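Local coordinates for protein proabylysin (Pyrococcus abyssi, PDB 4JIU) that is the zymogen of a zinc-dependent metallopeptidase of the minigluzincin type, captured with the metal bound and probably latent until activated, at residues R24-K27 with A31-S34; G38-D43 with A63-E68; E50-F55 with E93-T98; I57-L62 with K82-E87. The protein carries 1 engineered substitution. All blocks are in the same frame, centred on the assembly; numbering follows the deposited sequence.

Interaction 1. Residues R24-K27 with A31-S34; sequences RPLK and ARVS
L26 meets strand 31-34 through its two methyl carbons, each with a different target. CD2 lies over one face of the R32 guanidinium, 3.5 Å above its plane and over its centre; the distance from L26 CD2 to R32 CZ is 3.6 Å, and the near-equal reach to R32 NH2 confirms the central placement. L26 CD1 goes to the backbone, 3.7 Å from A31 N. R32 takes the less common first torsion, with CG between the backbone N and the carbonyl carbon (chi1 67°), and the chain then runs extended to NE, which brings the guanidinium out from the strand to the leucine methyl. The leucine is positioned from behind: its backbone N is hydrogen-bonded to OD2 of D43, and its side chain also rests on T41. A31 points its CB to the other side of the strand, toward I57 and E61. Segment 24-27 belongs to the loop joining strand 20-23 to strand 31-34, an outermost strand of a mixed sheet. Strand 31-34 pairs antiparallel with strand 39-42, on its other edge A31 bonds to the C-terminal V105, and helix 51-67 packs on A31 and V33.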
loop_
_atom_site.group_PDB
_atom_site.type_symbol
_atom_site.label_atom_id
_atom_site.label_comp_id
_atom_site.label_asym_id
_atom_site.label_seq_id
_atom_site.Cartn_x
_atom_site.Cartn_y
_atom_site.Cartn_z
ATOM N N ARG A 24 -10.956 -8.327 1.327
ATOM C CA ARG A 24 -11.275 -9.439 2.199
ATOM C C ARG A 24 -11.159 -8.965 3.627
ATOM O O ARG A 24 -10.236 -8.199 3.911
ATOM C CB ARG A 24 -10.268 -10.601 2.054
ATOM C CG ARG A 24 -10.196 -11.204 0.690
ATOM C CD ARG A 24 -11.290 -12.202 0.434
ATOM N NE ARG A 24 -11.043 -12.933 -0.804
ATOM C CZ ARG A 24 -11.205 -12.496 -2.045
ATOM N NH1 ARG A 24 -11.659 -11.263 -2.167
ATOM N NH2 ARG A 24 -10.930 -13.279 -3.101
ATOM N N PRO A 25 -12.009 -9.433 4.528
ATOM C CA PRO A 25 -11.842 -9.062 5.918
ATOM C C PRO A 25 -10.594 -9.721 6.487
ATOM O O PRO A 25 -10.405 -10.921 6.435
ATOM C CB PRO A 25 -13.112 -9.602 6.551
ATOM C CG PRO A 25 -13.566 -10.751 5.671
ATOM C CD PRO A 25 -13.161 -10.332 4.281
ATOM N N LEU A 26 -9.749 -8.895 7.070
ATOM C CA LEU A 26 -8.500 -9.324 7.660
ATOM C C LEU A 26 -8.559 -9.069 9.167
ATOM O O LEU A 26 -9.114 -8.072 9.602
ATOM C CB LEU A 26 -7.302 -8.539 7.093
ATOM C CG LEU A 26 -7.099 -8.612 5.584
ATOM C CD1 LEU A 26 -5.991 -7.648 5.177
ATOM C CD2 LEU A 26 -6.791 -10.033 5.192
ATOM N N LYS A 27 -7.971 -9.941 9.950
ATOM C CA LYS A 27 -8.012 -9.808 11.397
ATOM C C LYS A 27 -6.892 -8.889 11.872
ATOM O O LYS A 27 -7.045 -7.898 12.567
ATOM C CB LYS A 27 -7.883 -11.207 12.000
ATOM C CG LYS A 27 -7.829 -11.190 13.527
ATOM C CD LYS A 27 -7.877 -12.596 14.082
ATOM C CE LYS A 27 -7.007 -12.747 15.316
ATOM N NZ LYS A 27 -6.345 -14.085 15.356
ATOM N N ALA A 31 -3.975 -4.566 5.303
ATOM C CA ALA A 31 -3.505 -4.821 3.942
ATOM C C ALA A 31 -2.295 -5.699 3.983
ATOM O O ALA A 31 -1.467 -5.590 4.876
ATOM C CB ALA A 31 -3.173 -3.507 3.269
ATOM N N ARG A 32 -2.182 -6.532 2.938
ATOM C CA ARG A 32 -0.989 -7.372 2.792
ATOM C C ARG A 32 -0.833 -7.766 1.315
ATOM O O ARG A 32 -1.734 -7.490 0.543
ATOM C CB ARG A 32 -1.079 -8.602 3.657
ATOM C CG ARG A 32 -2.190 -9.526 3.184
ATOM C CD ARG A 32 -2.268 -10.789 3.975
ATOM N NE ARG A 32 -3.389 -11.641 3.632
ATOM C CZ ARG A 32 -4.138 -12.322 4.474
ATOM N NH1 ARG A 32 -3.952 -12.326 5.797
ATOM N NH2 ARG A 32 -5.155 -13.093 4.080
ATOM N N VAL A 33 0.296 -8.323 0.949
ATOM C CA VAL A 33 0.546 -8.784 -0.404
ATOM C C VAL A 33 0.779 -10.284 -0.441
ATOM O O VAL A 33 1.128 -10.945 0.525
ATOM C CB VAL A 33 1.756 -8.095 -1.062
ATOM C CG1 VAL A 33 1.514 -6.580 -1.088
ATOM C CG2 VAL A 33 3.069 -8.458 -0.440
ATOM N N SER A 34 0.662 -10.791 -1.679
ATOM C CA SER A 34 1.247 -12.065 -2.075
ATOM C C SER A 34 2.318 -11.782 -3.156
ATOM O O SER A 34 1.975 -11.300 -4.252
ATOM C CB SER A 34 0.250 -13.040 -2.679
ATOM O OG SER A 34 0.891 -14.173 -3.211
#

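Interaction 2. Residues G38-D43 with A63-E68; sequences GTITLD and AHLKAE. With ZN (zinc ion), chain B.
L65 gives up the most surface here, and its CD1 methyl makes both of the contacts with strand 39-42. L65 CD1 stands 4.3 Å from I40 CG1, an apolar contact at the loose end of van der Waals range, and equally far from the carbonyl oxygen T39 O. The CB of L65 is directed at the strand, whereas that of I40 is not; the isoleucine chain bends back so that its longer branch, CG1, faces the leucine. G38, also partly buried by the helix, has a positive phi (70°) and with T39 faces S34 as a G1 beta bulge. V33 of the adjacent strand lies against both I40 and L65, widening the apolar layer between sheet and helix. One residue before L65, H64 turns its ring to a different face of the helix, where H64 NE2 binds zinc at 2.0 Å; its ND1 is hydrogen-bonded to T69 O, which should fix the rotation of the ring. The helix stops just beyond in a Schellman motif with E68 as the C-prime residue. A sheet packed against one face of a helix whose neighbouring face presents the second histidine of an HExxH motif is consistent with the minigluzincin scaffold.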
loop_
_atom_site.group_PDB
_atom_site.type_symbol
_atom_site.label_atom_id
_atom_site.label_comp_id
_atom_site.label_asym_id
_atom_site.label_seq_id
_atom_site.Cartn_x
_atom_site.Cartn_y
_atom_site.Cartn_z
ATOM N N GLY A 38 1.169 -12.060 -6.858
ATOM C CA GLY A 38 1.023 -10.715 -7.359
ATOM C C GLY A 38 -0.343 -10.127 -7.010
ATOM O O GLY A 38 -1.077 -9.663 -7.888
ATOM N N THR A 39 -0.659 -10.130 -5.718
ATOM C CA THR A 39 -1.931 -9.604 -5.249
ATOM C C THR A 39 -1.688 -8.658 -4.069
ATOM O O THR A 39 -0.708 -8.773 -3.338
ATOM C CB THR A 39 -2.916 -10.695 -4.811
ATOM O OG1 THR A 39 -2.360 -11.412 -3.673
ATOM C CG2 THR A 39 -3.203 -11.673 -5.949
ATOM N N ILE A 40 -2.635 -7.762 -3.929
ATOM C CA ILE A 40 -2.763 -6.898 -2.752
ATOM C C ILE A 40 -4.144 -7.171 -2.164
ATOM O O ILE A 40 -5.126 -7.028 -2.894
ATOM C CB ILE A 40 -2.597 -5.421 -3.082
ATOM C CG1 ILE A 40 -1.247 -5.094 -3.722
ATOM C CG2 ILE A 40 -2.909 -4.612 -1.820
ATOM C CD1 ILE A 40 -1.113 -3.714 -4.301
ATOM N N THR A 41 -4.213 -7.586 -0.916
ATOM C CA THR A 41 -5.491 -7.784 -0.236
ATOM C C THR A 41 -5.690 -6.679 0.761
ATOM O O THR A 41 -4.803 -6.369 1.561
ATOM C CB THR A 41 -5.478 -9.161 0.436
ATOM O OG1 THR A 41 -5.285 -10.189 -0.549
ATOM C CG2 THR A 41 -6.817 -9.416 1.109
ATOM N N LEU A 42 -6.880 -6.053 0.710
ATOM C CA LEU A 42 -7.236 -4.931 1.520
ATOM C C LEU A 42 -8.452 -5.309 2.360
ATOM O O LEU A 42 -9.419 -5.865 1.820
ATOM C CB LEU A 42 -7.670 -3.726 0.679
ATOM C CG LEU A 42 -6.655 -3.266 -0.401
ATOM C CD1 LEU A 42 -7.332 -2.213 -1.253
ATOM C CD2 LEU A 42 -5.368 -2.820 0.247
ATOM N N ASP A 43 -8.445 -4.921 3.596
ATOM C CA ASP A 43 -9.645 -5.011 4.445
ATOM C C ASP A 43 -10.677 -4.013 3.952
ATOM O O ASP A 43 -10.297 -2.940 3.498
ATOM C CB ASP A 43 -9.276 -4.723 5.882
ATOM C CG ASP A 43 -10.430 -4.933 6.820
ATOM O OD1 ASP A 43 -11.197 -3.966 7.025
ATOM O OD2 ASP A 43 -10.593 -6.061 7.330
ATOM N N ALA A 63 5.224 -1.260 -3.130
ATOM C CA ALA A 63 6.629 -1.158 -2.835
ATOM C C ALA A 63 7.189 -2.459 -2.304
ATOM O O ALA A 63 8.318 -2.847 -2.633
ATOM C CB ALA A 63 6.903 0.004 -1.874
ATOM N N HIS A 64 6.415 -3.190 -1.511
ATOM C CA HIS A 64 6.846 -4.525 -1.056
ATOM C C HIS A 64 7.089 -5.409 -2.259
ATOM O O HIS A 64 8.093 -6.098 -2.388
ATOM C CB HIS A 64 5.815 -5.162 -0.135
ATOM C CG HIS A 64 5.915 -4.732 1.281
ATOM N ND1 HIS A 64 7.059 -4.970 2.032
ATOM C CD2 HIS A 64 5.028 -4.133 2.105
ATOM C CE1 HIS A 64 6.835 -4.480 3.252
ATOM N NE2 HIS A 64 5.610 -3.950 3.347
ATOM N N LEU A 65 6.128 -5.440 -3.165
ATOM C CA LEU A 65 6.183 -6.291 -4.334
ATOM C C LEU A 65 7.355 -5.885 -5.221
ATOM O O LEU A 65 8.113 -6.761 -5.696
ATOM C CB LEU A 65 4.881 -6.220 -5.122
ATOM C CG LEU A 65 3.689 -6.890 -4.473
ATOM C CD1 LEU A 65 2.427 -6.603 -5.323
ATOM C CD2 LEU A 65 3.863 -8.361 -4.269
ATOM N N LYS A 66 7.517 -4.609 -5.493
ATOM C CA LYS A 66 8.574 -4.155 -6.391
ATOM C C LYS A 66 9.960 -4.357 -5.816
ATOM O O LYS A 66 10.870 -4.758 -6.511
ATOM C CB LYS A 66 8.342 -2.713 -6.724
ATOM C CG LYS A 66 9.307 -2.250 -7.837
ATOM C CD LYS A 66 8.933 -0.797 -8.169
ATOM C CE LYS A 66 9.604 -0.349 -9.449
ATOM N NZ LYS A 66 11.064 -0.182 -9.156
ATOM N N ALA A 67 10.147 -3.969 -4.557
ATOM C CA ALA A 67 11.420 -4.145 -3.877
ATOM C C ALA A 67 11.686 -5.579 -3.498
ATOM O O ALA A 67 12.817 -5.902 -3.087
ATOM C CB ALA A 67 11.499 -3.201 -2.672
ATOM N N GLU A 68 10.712 -6.463 -3.588
ATOM C CA GLU A 68 10.822 -7.893 -3.375
ATOM C C GLU A 68 11.301 -8.191 -1.969
ATOM O O GLU A 68 12.187 -8.978 -1.700
ATOM C CB GLU A 68 11.692 -8.568 -4.447
ATOM C CG GLU A 68 11.070 -8.428 -5.856
ATOM C CD GLU A 68 11.834 -9.189 -6.895
ATOM O OE1 GLU A 68 13.067 -9.041 -6.873
ATOM O OE2 GLU A 68 11.271 -9.880 -7.758
HETATM ZN ZN ZN B . 4.983 -2.970 4.969
#

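Interaction 3. Residues E50-F55 with E93-T98; sequences EEEEMF and EDRIMT
At a helix-helix crossing, the guanidinium of R95 and the carboxylate of E53 are turned 79° against each other and do not touch, and a water joins them. It sits at the guanidinium edge, in its plane, accepting from R95 NH1 at 3.2 Å and donating to E53 OE2 at 2.8 Å. E53 has two conformers, and its carboxylate contacts described here hold for one of them. The other acidic neighbour, E52, approaches the guanidinium obliquely: E52 OE2 is 4.3 Å from R95 NH1 and well out of plane, so no N-H is directed at it and the attraction is electrostatic alone. E52 is salt-bridged to R88, and R95 to E91.

The first turn of helix 51-67, the helix that carries the zinc-binding histidines farther on, here meets helix 88-100. The short axes come within 10.1 Å and cross at -104°, which confines contact to a small patch around E53 and I96. There the two side chains slide past each other in opposite directions: E53 CB lies 3.8 Å from I96 CG1, using the aliphatic base of the glutamate as an apolar surface. I96 continues inward onto Y56 and I57. The side chain of E53 crosses that of R95 at about a right angle, with E53 OE2 3.7 Å from R95 CB. E53 CG lies anti to the carbonyl carbon (chi1 -62°), and the other oxygen turns back to its own helix start: the N-H of N-cap residue E50 reaches E53 OE1, with E50 N 3.1 Å away and above the carboxylate plane.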
loop_
_atom_site.group_PDB
_atom_site.type_symbol
_atom_site.label_atom_id
_atom_site.label_comp_id
_atom_site.label_asym_id
_atom_site.label_seq_id
_atom_site.Cartn_x
_atom_site.Cartn_y
_atom_site.Cartn_z
ATOM N N GLU A 50 -9.537 8.378 3.373
ATOM C CA GLU A 50 -9.335 9.457 2.418
ATOM C C GLU A 50 -8.440 8.979 1.249
ATOM O O GLU A 50 -7.693 8.043 1.389
ATOM C CB GLU A 50 -8.689 10.676 3.045
ATOM C CG GLU A 50 -9.066 11.285 4.371
ATOM C CD GLU A 50 -10.298 12.170 4.260
ATOM O OE1 GLU A 50 -10.629 12.824 5.261
ATOM O OE2 GLU A 50 -10.864 12.123 3.148
ATOM N N GLU A 51 -8.515 9.674 0.110
ATOM C CA GLU A 51 -7.771 9.213 -1.064
ATOM C C GLU A 51 -6.284 9.111 -0.799
ATOM O O GLU A 51 -5.680 8.162 -1.273
ATOM C CB GLU A 51 -7.985 10.096 -2.318
ATOM C CG GLU A 51 -9.263 9.880 -3.019
ATOM C CD GLU A 51 -9.483 10.665 -4.295
ATOM O OE1 GLU A 51 -9.063 11.842 -4.357
ATOM O OE2 GLU A 51 -10.093 10.046 -5.204
ATOM N N GLU A 52 -5.669 10.101 -0.119
ATOM C CA GLU A 52 -4.225 10.015 0.073
ATOM C C GLU A 52 -3.867 8.822 0.926
ATOM O O GLU A 52 -2.810 8.217 0.739
ATOM C CB GLU A 52 -3.707 11.344 0.705
ATOM C CG GLU A 52 -2.211 11.369 0.916
ATOM C CD GLU A 52 -1.553 12.603 1.507
ATOM O OE1 GLU A 52 -0.277 12.815 1.373
ATOM O OE2 GLU A 52 -2.306 13.349 2.189
ATOM N N GLU A 53 -4.700 8.487 1.924
ATOM C CA GLU A 53 -4.462 7.341 2.784
ATOM C C GLU A 53 -4.621 6.026 2.008
ATOM O O GLU A 53 -3.818 5.140 2.171
ATOM C CB GLU A 53 -5.370 7.371 3.998
ATOM C CG GLU A 53 -5.206 8.535 4.916
ATOM C CD GLU A 53 -6.393 8.948 5.759
ATOM O OE1 GLU A 53 -7.497 8.391 5.651
ATOM O OE2 GLU A 53 -6.154 9.911 6.537
ATOM N N MET A 54 -5.667 5.938 1.192
ATOM C CA MET A 54 -5.799 4.739 0.327
ATOM C C MET A 54 -4.600 4.607 -0.605
ATOM O O MET A 54 -4.077 3.520 -0.818
ATOM C CB MET A 54 -7.081 4.848 -0.511
ATOM C CG MET A 54 -8.352 4.716 0.256
ATOM S SD MET A 54 -9.832 4.637 -0.798
ATOM C CE MET A 54 -10.328 6.347 -0.693
ATOM N N PHE A 55 -4.217 5.738 -1.202
ATOM C CA PHE A 55 -3.080 5.723 -2.113
ATOM C C PHE A 55 -1.812 5.288 -1.366
ATOM O O PHE A 55 -1.009 4.542 -1.914
ATOM C CB PHE A 55 -2.887 7.100 -2.760
ATOM C CG PHE A 55 -2.053 7.065 -4.015
ATOM C CD1 PHE A 55 -2.436 6.284 -5.110
ATOM C CD2 PHE A 55 -0.888 7.833 -4.099
ATOM C CE1 PHE A 55 -1.706 6.294 -6.257
ATOM C CE2 PHE A 55 -0.167 7.843 -5.307
ATOM C CZ PHE A 55 -0.580 7.069 -6.357
ATOM N N GLU A 93 0.789 7.070 7.754
ATOM C CA GLU A 93 0.616 5.897 8.581
ATOM C C GLU A 93 -0.015 6.213 9.929
ATOM O O GLU A 93 -0.883 5.483 10.380
ATOM C CB GLU A 93 1.957 5.212 8.824
ATOM C CG GLU A 93 2.463 4.447 7.643
ATOM C CD GLU A 93 3.689 3.618 7.962
ATOM O OE1 GLU A 93 4.278 3.155 6.985
ATOM O OE2 GLU A 93 4.114 3.379 9.116
ATOM N N ASP A 94 0.402 7.285 10.521
ATOM C CA ASP A 94 -0.161 7.678 11.814
ATOM C C ASP A 94 -1.638 7.979 11.668
ATOM O O ASP A 94 -2.443 7.641 12.542
ATOM C CB ASP A 94 0.598 8.886 12.367
ATOM C CG ASP A 94 1.969 8.596 12.940
ATOM O OD1 ASP A 94 2.290 7.395 13.133
ATOM O OD2 ASP A 94 2.799 9.494 13.222
ATOM N N ARG A 95 -2.010 8.683 10.604
ATOM C CA ARG A 95 -3.444 8.978 10.377
ATOM C C ARG A 95 -4.251 7.710 10.245
ATOM O O ARG A 95 -5.370 7.581 10.750
ATOM C CB ARG A 95 -3.593 9.927 9.175
ATOM C CG ARG A 95 -2.918 11.292 9.373
ATOM C CD ARG A 95 -3.073 12.216 8.186
ATOM N NE ARG A 95 -2.278 13.418 8.326
ATOM C CZ ARG A 95 -2.220 14.411 7.435
ATOM N NH1 ARG A 95 -2.909 14.291 6.305
ATOM N NH2 ARG A 95 -1.477 15.478 7.644
ATOM N N ILE A 96 -3.769 6.762 9.467
ATOM C CA ILE A 96 -4.462 5.509 9.246
ATOM C C ILE A 96 -4.600 4.728 10.525
ATOM O O ILE A 96 -5.664 4.206 10.869
ATOM C CB ILE A 96 -3.728 4.668 8.179
ATOM C CG1 ILE A 96 -3.798 5.371 6.836
ATOM C CG2 ILE A 96 -4.307 3.268 8.161
ATOM C CD1 ILE A 96 -2.849 4.796 5.816
ATOM N N MET A 97 -3.535 4.670 11.317
ATOM C CA MET A 97 -3.598 4.002 12.614
ATOM C C MET A 97 -4.575 4.696 13.553
ATOM O O MET A 97 -5.308 3.992 14.247
ATOM C CB MET A 97 -2.217 3.966 13.268
ATOM C CG MET A 97 -2.333 3.512 14.704
ATOM S SD MET A 97 -2.766 1.803 14.933
ATOM C CE MET A 97 -3.296 1.737 16.647
ATOM N N THR A 98 -4.604 6.022 13.572
ATOM C CA THR A 98 -5.570 6.713 14.427
ATOM C C THR A 98 -6.973 6.288 14.059
ATOM O O THR A 98 -7.817 6.043 14.906
ATOM C CB THR A 98 -5.379 8.215 14.264
ATOM O OG1 THR A 98 -4.114 8.527 14.884
ATOM C CG2 THR A 98 -6.475 9.004 14.950
HETATM O O HOH W 1 -5.304 12.367 5.383
#

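Interaction 4. Residues I57-L62 with K82-E87; sequences ILIHEL and KVFPGE. With ZN (zinc ion), chain B.
I59 approaches the F84 ring at its edge, not over a face: its CB lies near the ring plane, 4.0 Å from F84 CE1, and CG1 and CG2 both lie within 4.1 Å of that same carbon. One aromatic CE1 therefore meets the branch point of the isoleucine. The ring is flanked within its own loop by V83, whose CG1 sits 3.3 Å above one face, offset toward the rim. The second methyl of V83, CG2, goes to the helix instead and touches I59 CD1 at 3.7 Å. This division of labour follows from the valine torsion: CG1 is anti to the backbone N (chi1 175°) and CG2 beside it, so that one branch covers a face of the phenyl ring and the other faces the isoleucine. Segment 82-87 has no regular secondary structure; it links helix 74-80 to helix 88-100 and lies along helix 51-67, the helix of the HExxH motif. I59 immediately precedes the first zinc ligand, yet the two residues point apart. H60 sends its ring away from the loop, and NE2 binds zinc at 2.0 Å, with H64, H72 and the carbonyl oxygen of the C-terminal V105 completing the site. Behind the metal-binding atom, ND1 of H60 is hydrogen-bonded to Y56 OH, and Y56 also meets F84 edge-to-face. I59 also touches A9 of helix 2-13, on which L62 packs too.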
loop_
_atom_site.group_PDB
_atom_site.type_symbol
_atom_site.label_atom_id
_atom_site.label_comp_id
_atom_site.label_asym_id
_atom_site.label_seq_id
_atom_site.Cartn_x
_atom_site.Cartn_y
_atom_site.Cartn_z
ATOM N N ILE A 57 -1.579 3.239 1.174
ATOM C CA ILE A 57 -1.618 1.799 1.344
ATOM C C ILE A 57 -1.219 1.077 0.057
ATOM O O ILE A 57 -0.447 0.126 0.099
ATOM C CB ILE A 57 -3.000 1.348 1.875
ATOM C CG1 ILE A 57 -3.224 1.904 3.289
ATOM C CG2 ILE A 57 -3.122 -0.160 1.806
ATOM C CD1 ILE A 57 -4.611 1.792 3.775
ATOM N N LEU A 58 -1.786 1.493 -1.067
ATOM C CA LEU A 58 -1.446 0.875 -2.334
ATOM C C LEU A 58 0.021 1.019 -2.649
ATOM O O LEU A 58 0.665 0.069 -3.121
ATOM C CB LEU A 58 -2.327 1.438 -3.445
ATOM C CG LEU A 58 -3.796 1.028 -3.362
ATOM C CD1 LEU A 58 -4.586 1.732 -4.459
ATOM C CD2 LEU A 58 -4.022 -0.452 -3.469
ATOM N N ILE A 59 0.591 2.218 -2.474
ATOM C CA ILE A 59 1.999 2.456 -2.725
ATOM C C ILE A 59 2.850 1.609 -1.789
ATOM O O ILE A 59 3.856 1.029 -2.269
ATOM C CB ILE A 59 2.319 3.947 -2.629
ATOM C CG1 ILE A 59 1.785 4.757 -3.819
ATOM C CG2 ILE A 59 3.816 4.182 -2.419
ATOM C CD1 ILE A 59 2.524 4.523 -5.117
ATOM N N HIS A 60 2.509 1.547 -0.520
ATOM C CA HIS A 60 3.251 0.752 0.444
ATOM C C HIS A 60 3.273 -0.692 0.019
ATOM O O HIS A 60 4.322 -1.369 0.028
ATOM C CB HIS A 60 2.633 0.976 1.827
ATOM C CG HIS A 60 3.339 0.217 2.914
ATOM N ND1 HIS A 60 4.084 0.854 3.879
ATOM C CD2 HIS A 60 3.436 -1.085 3.270
ATOM C CE1 HIS A 60 4.599 -0.020 4.735
ATOM N NE2 HIS A 60 4.229 -1.245 4.351
ATOM N N GLU A 61 2.093 -1.222 -0.303
ATOM C CA GLU A 61 2.036 -2.638 -0.672
ATOM C C GLU A 61 2.721 -2.937 -2.019
ATOM O O GLU A 61 3.440 -3.904 -2.151
ATOM C CB GLU A 61 0.614 -3.146 -0.621
ATOM C CG GLU A 61 -0.022 -3.048 0.756
ATOM C CD GLU A 61 0.733 -3.765 1.846
ATOM O OE1 GLU A 61 1.526 -4.689 1.650
ATOM O OE2 GLU A 61 0.500 -3.353 3.022
ATOM N N LEU A 62 2.554 -2.041 -2.996
ATOM C CA LEU A 62 3.234 -2.175 -4.259
ATOM C C LEU A 62 4.752 -2.093 -4.050
ATOM O O LEU A 62 5.492 -2.803 -4.743
ATOM C CB LEU A 62 2.847 -1.119 -5.299
ATOM C CG LEU A 62 1.487 -1.316 -5.939
ATOM C CD1 LEU A 62 1.099 -0.087 -6.726
ATOM C CD2 LEU A 62 1.451 -2.544 -6.843
ATOM N N LYS A 82 8.862 7.901 -3.980
ATOM C CA LYS A 82 8.455 8.435 -5.291
ATOM C C LYS A 82 7.132 9.180 -5.214
ATOM O O LYS A 82 6.841 9.975 -6.127
ATOM C CB LYS A 82 8.393 7.301 -6.350
ATOM C CG LYS A 82 9.768 6.698 -6.564
ATOM C CD LYS A 82 9.669 5.503 -7.500
ATOM C CE LYS A 82 11.009 4.930 -7.855
ATOM N NZ LYS A 82 10.851 3.738 -8.719
ATOM N N VAL A 83 6.371 8.988 -4.153
ATOM C CA VAL A 83 5.117 9.676 -3.924
ATOM C C VAL A 83 5.172 10.468 -2.605
ATOM O O VAL A 83 4.802 11.633 -2.648
ATOM C CB VAL A 83 3.920 8.695 -3.850
ATOM C CG1 VAL A 83 2.661 9.436 -3.483
ATOM C CG2 VAL A 83 3.787 8.007 -5.188
ATOM N N PHE A 84 5.602 9.822 -1.516
ATOM C CA PHE A 84 5.493 10.415 -0.182
ATOM C C PHE A 84 6.876 10.841 0.294
ATOM O O PHE A 84 7.667 9.967 0.673
ATOM C CB PHE A 84 4.893 9.392 0.772
ATOM C CG PHE A 84 3.485 9.005 0.373
ATOM C CD1 PHE A 84 3.245 7.879 -0.405
ATOM C CD2 PHE A 84 2.394 9.760 0.729
ATOM C CE1 PHE A 84 1.992 7.515 -0.823
ATOM C CE2 PHE A 84 1.111 9.436 0.368
ATOM C CZ PHE A 84 0.917 8.303 -0.436
ATOM N N PRO A 85 7.242 12.113 0.223
ATOM C CA PRO A 85 8.610 12.535 0.531
ATOM C C PRO A 85 8.874 12.631 2.008
ATOM O O PRO A 85 8.004 12.985 2.793
ATOM C CB PRO A 85 8.678 13.936 -0.131
ATOM C CG PRO A 85 7.268 14.484 -0.016
ATOM C CD PRO A 85 6.385 13.256 -0.183
ATOM N N GLY A 86 10.096 12.348 2.424
ATOM C CA GLY A 86 10.539 12.760 3.742
ATOM C C GLY A 86 9.752 12.090 4.828
ATOM O O GLY A 86 9.638 10.876 4.940
ATOM N N GLU A 87 9.209 12.905 5.728
ATOM C CA GLU A 87 8.438 12.455 6.847
ATOM C C GLU A 87 6.993 12.119 6.507
ATOM O O GLU A 87 6.224 11.711 7.401
ATOM C CB GLU A 87 8.540 13.477 7.995
ATOM C CG GLU A 87 10.005 13.659 8.435
ATOM C CD GLU A 87 10.192 15.097 8.888
ATOM O OE1 GLU A 87 9.380 15.909 8.361
ATOM O OE2 GLU A 87 11.093 15.413 9.688
HETATM ZN ZN ZN B . 4.983 -2.970 4.969
#

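In the fold
Helix 51-67 runs through interactions 2, 3 and 4, and interaction 1 meets it through strand 31-34: A31 CB lies 3.7 Å from I57 CG2. Interactions 1 and 2 share the sheet, where R32 O and T41 N, 2.9 Å apart, probably hydrogen-bond. Interactions 3 and 4 adjoin, with F55 CE2 3.7 Å from V83 CG1; their centres are 11 Å apart. Interactions 2 and 4 each contribute one zinc ligand, H64 and H60. V105, the C-terminal ligand, pairs with A31 of interaction 1, consistent with the chain end blocking the site in the zymogen. Interaction 3 is more distant, the I96 side chain being about 11 Å from zinc.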